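Local coordinates for protein fimbrial subunit CupB6 (Pseudomonas aeruginosa, PDB 5CYL) that probably acts as the adhesin at the tip of a chaperone-usher fimbria, helping the bacterium attach to surfaces and form biofilm, at residues A[73-78]-A[84-89]; A[290-295]-A[301-306]. One frame throughout, in Å; residues are numbered along the deposited sequence.

Contact 1 (A[73-78]-A[84-89]); sequences YGTVAS and GYRISV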
loop_
_atom_site.group_PDB
_atom_site.type_symbol
_atom_site.label_atom_id
_atom_site.label_comp_id
_atom_site.label_asym_id
_atom_site.label_seq_id
_atom_site.Cartn_x
_atom_site.Cartn_y
_atom_site.Cartn_z
ATOM N N TYR A 73 -1.443 6.948 17.815
ATOM C CA TYR A 73 -1.288 5.573 18.381
ATOM C C TYR A 73 0.122 5.242 18.857
ATOM O O TYR A 73 0.593 4.109 18.728
ATOM C CB TYR A 73 -1.814 4.524 17.394
ATOM C CG TYR A 73 -3.113 4.975 16.786
ATOM C CD1 TYR A 73 -4.320 4.799 17.467
ATOM C CD2 TYR A 73 -3.141 5.607 15.537
ATOM C CE1 TYR A 73 -5.518 5.203 16.912
ATOM C CE2 TYR A 73 -4.342 6.025 14.977
ATOM C CZ TYR A 73 -5.524 5.835 15.677
ATOM O OH TYR A 73 -6.711 6.222 15.104
ATOM N N GLY A 74 0.781 6.257 19.392
ATOM C CA GLY A 74 2.103 6.106 19.974
ATOM C C GLY A 74 3.116 5.723 18.923
ATOM O O GLY A 74 4.094 5.022 19.198
ATOM N N THR A 75 2.916 6.232 17.721
ATOM C CA THR A 75 3.834 5.917 16.621
ATOM C C THR A 75 4.723 7.085 16.235
ATOM O O THR A 75 4.403 8.227 16.536
ATOM C CB THR A 75 3.078 5.400 15.382
ATOM O OG1 THR A 75 2.071 6.336 15.020
ATOM C CG2 THR A 75 2.423 4.054 15.690
ATOM N N VAL A 76 5.822 6.763 15.581
ATOM C CA VAL A 76 6.670 7.772 14.936
ATOM C C VAL A 76 6.386 7.569 13.449
ATOM O O VAL A 76 6.296 6.430 12.971
ATOM C CB VAL A 76 8.180 7.587 15.198
ATOM C CG1 VAL A 76 8.468 7.740 16.661
ATOM C CG2 VAL A 76 8.656 6.244 14.668
ATOM N N ALA A 77 6.260 8.647 12.708
ATOM C CA ALA A 77 5.961 8.543 11.291
ATOM C C ALA A 77 6.995 7.757 10.472
ATOM O O ALA A 77 8.180 7.935 10.588
ATOM C CB ALA A 77 5.803 9.937 10.704
ATOM N N SER A 78 6.466 6.864 9.652
ATOM C CA SER A 78 7.245 6.045 8.731
ATOM C C SER A 78 7.552 6.801 7.435
ATOM O O SER A 78 6.933 7.787 7.141
ATOM C CB SER A 78 6.460 4.765 8.398
ATOM O OG SER A 78 7.058 4.026 7.383
ATOM N N GLY A 84 2.582 4.049 10.592
ATOM C CA GLY A 84 3.406 4.473 11.734
ATOM C C GLY A 84 4.181 3.320 12.358
ATOM O O GLY A 84 3.746 2.178 12.325
ATOM N N TYR A 85 5.344 3.647 12.906
ATOM C CA TYR A 85 6.235 2.645 13.501
ATOM C C TYR A 85 6.235 2.785 15.014
ATOM O O TYR A 85 6.438 3.882 15.556
ATOM C CB TYR A 85 7.647 2.797 12.963
ATOM C CG TYR A 85 8.643 1.807 13.523
ATOM C CD1 TYR A 85 8.440 0.437 13.413
ATOM C CD2 TYR A 85 9.796 2.252 14.154
ATOM C CE1 TYR A 85 9.354 -0.463 13.932
ATOM C CE2 TYR A 85 10.745 1.359 14.642
ATOM C CZ TYR A 85 10.507 -0.005 14.547
ATOM O OH TYR A 85 11.409 -0.904 15.038
ATOM N N ARG A 86 5.994 1.673 15.685
ATOM C CA ARG A 86 5.960 1.616 17.139
ATOM C C ARG A 86 6.823 0.440 17.579
ATOM O O ARG A 86 6.674 -0.669 17.072
ATOM C CB ARG A 86 4.505 1.389 17.584
ATOM C CG ARG A 86 4.226 1.436 19.062
ATOM C CD ARG A 86 2.721 1.521 19.270
ATOM N NE ARG A 86 2.012 0.327 18.806
ATOM C CZ ARG A 86 0.703 0.259 18.575
ATOM N NH1 ARG A 86 -0.075 1.330 18.745
ATOM N NH2 ARG A 86 0.142 -0.879 18.164
ATOM N N ILE A 87 7.729 0.657 18.516
ATOM C CA ILE A 87 8.554 -0.450 19.039
ATOM C C ILE A 87 8.436 -0.572 20.556
ATOM O O ILE A 87 8.505 0.389 21.288
ATOM C CB ILE A 87 10.021 -0.335 18.614
ATOM C CG1 ILE A 87 10.767 -1.611 19.008
ATOM C CG2 ILE A 87 10.674 0.930 19.175
ATOM C CD1 ILE A 87 12.111 -1.798 18.337
ATOM N N SER A 88 8.206 -1.793 21.004
ATOM C CA SER A 88 8.042 -2.077 22.446
ATOM C C SER A 88 8.913 -3.257 22.888
ATOM O O SER A 88 9.291 -4.108 22.093
ATOM C CB SER A 88 6.578 -2.273 22.807
ATOM O OG SER A 88 5.919 -2.897 21.735
ATOM N N VAL A 89 9.232 -3.279 24.181
ATOM C CA VAL A 89 10.047 -4.372 24.760
ATOM C C VAL A 89 9.184 -5.334 25.552
ATOM O O VAL A 89 8.326 -4.893 26.315
ATOM C CB VAL A 89 11.177 -3.850 25.652
ATOM C CG1 VAL A 89 11.972 -2.766 24.935
ATOM C CG2 VAL A 89 10.635 -3.294 26.936
#
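R86 reaches across a short antiparallel hairpin to the turn at Y73 and G74, where its CG, CD and NH1 run along the carbonyl oxygens of G74 and Y73. R86 CB packs on T75 CG2 at 3.9 Å, the two side chains crossing at a slant. CG, anti to the backbone N (chi1 -174°), runs past G74 O, and CD continues alongside that oxygen to Y73 O. A bend at chi3 (65°) then turns the guanidinium so that R86 NH1 donates to Y73 O at 2.9 Å, with the oxygen at the edge of the group and somewhat out of its plane. NH2 forms a salt bridge with E126, so the one flat group links the turn to a charge on strand 118-129. Next along the hairpin, V76 and Y85 make a hydrogen-bonded antiparallel pair: V76 N donates to Y85 O and Y85 N to V76 O, both at 2.9 Å and both nearly straight. Their side chains lie side by side on one face of the sheet, where V76 CG2 sits 4.0 Å from Y85 CB and near the plane of the ring, at its edge. T75 lays its CB 3.8 Å from G84 CA. G74 and T75 form a G1 beta bulge just before strand 76-77. The polar ends of two side chains are held from outside the hairpin, Y85 OH by Q125 and T75 OG1 by P72 O. In the fold, strand 83-90 lies between this short strand and strand 118-129, to which G84, R86 and S88 are joined by backbone bonds with V128, E126 and L124, while V76 touches W64 of strand 56-65, in the four-stranded sheet.

Contact 2 (A[290-295]-A[301-306]); sequences GLDQQR and TPYPMR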
loop_
_atom_site.group_PDB
_atom_site.type_symbol
_atom_site.label_atom_id
_atom_site.label_comp_id
_atom_site.label_asym_id
_atom_site.label_seq_id
_atom_site.Cartn_x
_atom_site.Cartn_y
_atom_site.Cartn_z
ATOM N N GLY A 290 -21.846 3.167 -17.306
ATOM C CA GLY A 290 -22.945 2.940 -16.372
ATOM C C GLY A 290 -22.804 3.731 -15.092
ATOM O O GLY A 290 -23.808 4.204 -14.539
ATOM N N LEU A 291 -21.559 3.882 -14.633
ATOM C CA LEU A 291 -21.287 4.587 -13.368
ATOM C C LEU A 291 -21.490 6.099 -13.524
ATOM O O LEU A 291 -22.279 6.726 -12.823
ATOM C CB LEU A 291 -19.880 4.276 -12.898
ATOM C CG LEU A 291 -19.498 2.792 -12.970
ATOM C CD1 LEU A 291 -18.003 2.670 -12.794
ATOM C CD2 LEU A 291 -20.212 1.936 -11.943
ATOM N N ASP A 292 -20.792 6.696 -14.474
ATOM C CA ASP A 292 -20.871 8.147 -14.575
ATOM C C ASP A 292 -21.997 8.572 -15.487
ATOM O O ASP A 292 -22.400 9.709 -15.446
ATOM C CB ASP A 292 -19.535 8.833 -14.861
ATOM C CG ASP A 292 -18.986 8.550 -16.210
ATOM O OD1 ASP A 292 -19.692 7.937 -17.020
ATOM O OD2 ASP A 292 -17.839 8.965 -16.519
ATOM N N GLN A 293 -22.556 7.630 -16.238
ATOM C CA GLN A 293 -23.703 7.902 -17.104
ATOM C C GLN A 293 -23.349 8.739 -18.326
ATOM O O GLN A 293 -24.213 9.327 -18.920
ATOM C CB GLN A 293 -24.865 8.528 -16.314
ATOM C CG GLN A 293 -25.440 7.522 -15.342
ATOM C CD GLN A 293 -26.430 6.562 -16.012
ATOM O OE1 GLN A 293 -27.537 6.961 -16.345
ATOM N NE2 GLN A 293 -26.042 5.311 -16.192
ATOM N N GLN A 294 -22.079 8.800 -18.683
ATOM C CA GLN A 294 -21.633 9.625 -19.792
ATOM C C GLN A 294 -21.074 8.708 -20.840
ATOM O O GLN A 294 -20.589 7.630 -20.514
ATOM C CB GLN A 294 -20.578 10.634 -19.338
ATOM C CG GLN A 294 -20.973 11.437 -18.114
ATOM C CD GLN A 294 -22.119 12.352 -18.366
ATOM O OE1 GLN A 294 -22.094 13.089 -19.328
ATOM N NE2 GLN A 294 -23.152 12.281 -17.532
ATOM N N ARG A 295 -21.136 9.133 -22.086
ATOM C CA ARG A 295 -20.586 8.341 -23.150
ATOM C C ARG A 295 -19.070 8.347 -23.073
ATOM O O ARG A 295 -18.450 9.406 -22.897
ATOM C CB ARG A 295 -21.032 8.892 -24.501
ATOM C CG ARG A 295 -22.477 8.618 -24.807
ATOM C CD ARG A 295 -22.905 9.313 -26.052
ATOM N NE ARG A 295 -24.285 8.943 -26.331
ATOM C CZ ARG A 295 -25.045 9.463 -27.293
ATOM N NH1 ARG A 295 -24.553 10.361 -28.129
ATOM N NH2 ARG A 295 -26.309 9.079 -27.431
ATOM N N THR A 301 -8.780 8.799 -22.589
ATOM C CA THR A 301 -9.145 9.329 -21.295
ATOM C C THR A 301 -9.253 8.133 -20.367
ATOM O O THR A 301 -9.895 7.136 -20.733
ATOM C CB THR A 301 -10.515 10.037 -21.332
ATOM O OG1 THR A 301 -10.538 11.103 -22.299
ATOM C CG2 THR A 301 -10.885 10.569 -19.965
ATOM N N PRO A 302 -8.643 8.195 -19.166
ATOM C CA PRO A 302 -8.771 7.031 -18.284
ATOM C C PRO A 302 -9.998 7.123 -17.396
ATOM O O PRO A 302 -10.317 8.199 -16.949
ATOM C CB PRO A 302 -7.487 7.066 -17.435
ATOM C CG PRO A 302 -7.017 8.452 -17.527
ATOM C CD PRO A 302 -7.825 9.226 -18.528
ATOM N N TYR A 303 -10.652 5.993 -17.156
ATOM C CA TYR A 303 -11.870 5.968 -16.379
ATOM C C TYR A 303 -11.714 5.114 -15.107
ATOM O O TYR A 303 -11.165 3.987 -15.162
ATOM C CB TYR A 303 -13.026 5.468 -17.261
ATOM C CG TYR A 303 -13.445 6.435 -18.330
ATOM C CD1 TYR A 303 -14.331 7.470 -18.019
ATOM C CD2 TYR A 303 -12.989 6.302 -19.652
ATOM C CE1 TYR A 303 -14.731 8.363 -18.981
ATOM C CE2 TYR A 303 -13.385 7.215 -20.640
ATOM C CZ TYR A 303 -14.235 8.254 -20.285
ATOM O OH TYR A 303 -14.686 9.148 -21.230
ATOM N N PRO A 304 -12.231 5.619 -13.973
ATOM C CA PRO A 304 -12.131 4.763 -12.811
ATOM C C PRO A 304 -13.126 3.595 -12.849
ATOM O O PRO A 304 -14.219 3.706 -13.419
ATOM C CB PRO A 304 -12.479 5.720 -11.653
ATOM C CG PRO A 304 -13.411 6.697 -12.255
ATOM C CD PRO A 304 -12.805 6.933 -13.620
ATOM N N MET A 305 -12.740 2.485 -12.230
ATOM C CA MET A 305 -13.578 1.297 -12.197
ATOM C C MET A 305 -14.198 1.086 -10.832
ATOM O O MET A 305 -13.626 1.456 -9.825
ATOM C CB MET A 305 -12.778 0.068 -12.616
ATOM C CG MET A 305 -12.258 0.160 -14.011
ATOM S SD MET A 305 -11.143 -1.158 -14.449
ATOM C CE MET A 305 -12.260 -2.570 -14.545
ATOM N N ARG A 306 -15.364 0.451 -10.838
ATOM C CA ARG A 306 -16.055 0.136 -9.615
ATOM C C ARG A 306 -15.389 -1.089 -8.934
ATOM O O ARG A 306 -14.936 -2.029 -9.633
ATOM C CB ARG A 306 -17.503 -0.128 -9.908
ATOM C CG ARG A 306 -18.223 -0.811 -8.760
ATOM C CD ARG A 306 -19.692 -1.007 -9.068
ATOM N NE ARG A 306 -19.887 -1.806 -10.271
ATOM C CZ ARG A 306 -21.057 -1.945 -10.881
ATOM N NH1 ARG A 306 -21.133 -2.694 -11.953
ATOM N NH2 ARG A 306 -22.140 -1.310 -10.450
#
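L291 and R306 meet in a surface contact of the fimbrial-protein family region, where the loop between strands 283-289 and 299-308 folds back beside the second strand. An Asx turn shapes this loop: D292 OD1 accepts from Q294 N at 3.0 Å, the donor lying above the carboxylate plane. The segments approach through side chains and van der Waals contact, with their touching parts running 151° apart. L291 does most of the work and splits its two methyls between targets. L291 CD1 lies 4.0 Å from both P304 O and R306 N, against the backbone, whereas L291 CD2 packs on R306 CB and sits over one face of the R306 guanidinium, 3.8 Å above its plane and offset toward the rim. The arginine curls back over this methyl because its chain, extended through chi2, bends at chi3 (59°). A salt bridge from NH1 to D313 ties the same group to strand 311-322, and L291 also touches L314 and P315 there, so the leucine lies across both strands. Within the loop, Q293 NE2 folds back to donate to G290 O at 3.0 Å. The loop's start is held by N289, whose OD1 accepts a hydrogen bond from D292 N. Three residues before R306, the buried Y303 has its CB directed toward the loop, and its hydroxyl bonds to R297 N. There D292 OD2 comes to 4.0 Å from Y303 CE1, in an oblique approach with the carboxylate and ring planes 83° apart.

How the contacts relate
Contacts 1 and 2 lie on opposite sides of the chain's centre, about 40 Å between their own centres and about 26 Å at their nearest atoms, so neither touches the other. They follow in series along the chain, and 84-89 and 301-306 lie on strands of different sheets. Both join pieces of chain close in sequence, yet by different means: 73-78 and 84-89 are joined by two backbone bonds of a single residue pair in a largely buried hairpin, whereas 290-295 rests on 301-306 through side chains at the surface. In each, an arginine that also reaches an adjoining strand meets the partner segment, through a hydrogen bond to a carbonyl in contact 1 and beneath a methyl over the guanidinium face in contact 2.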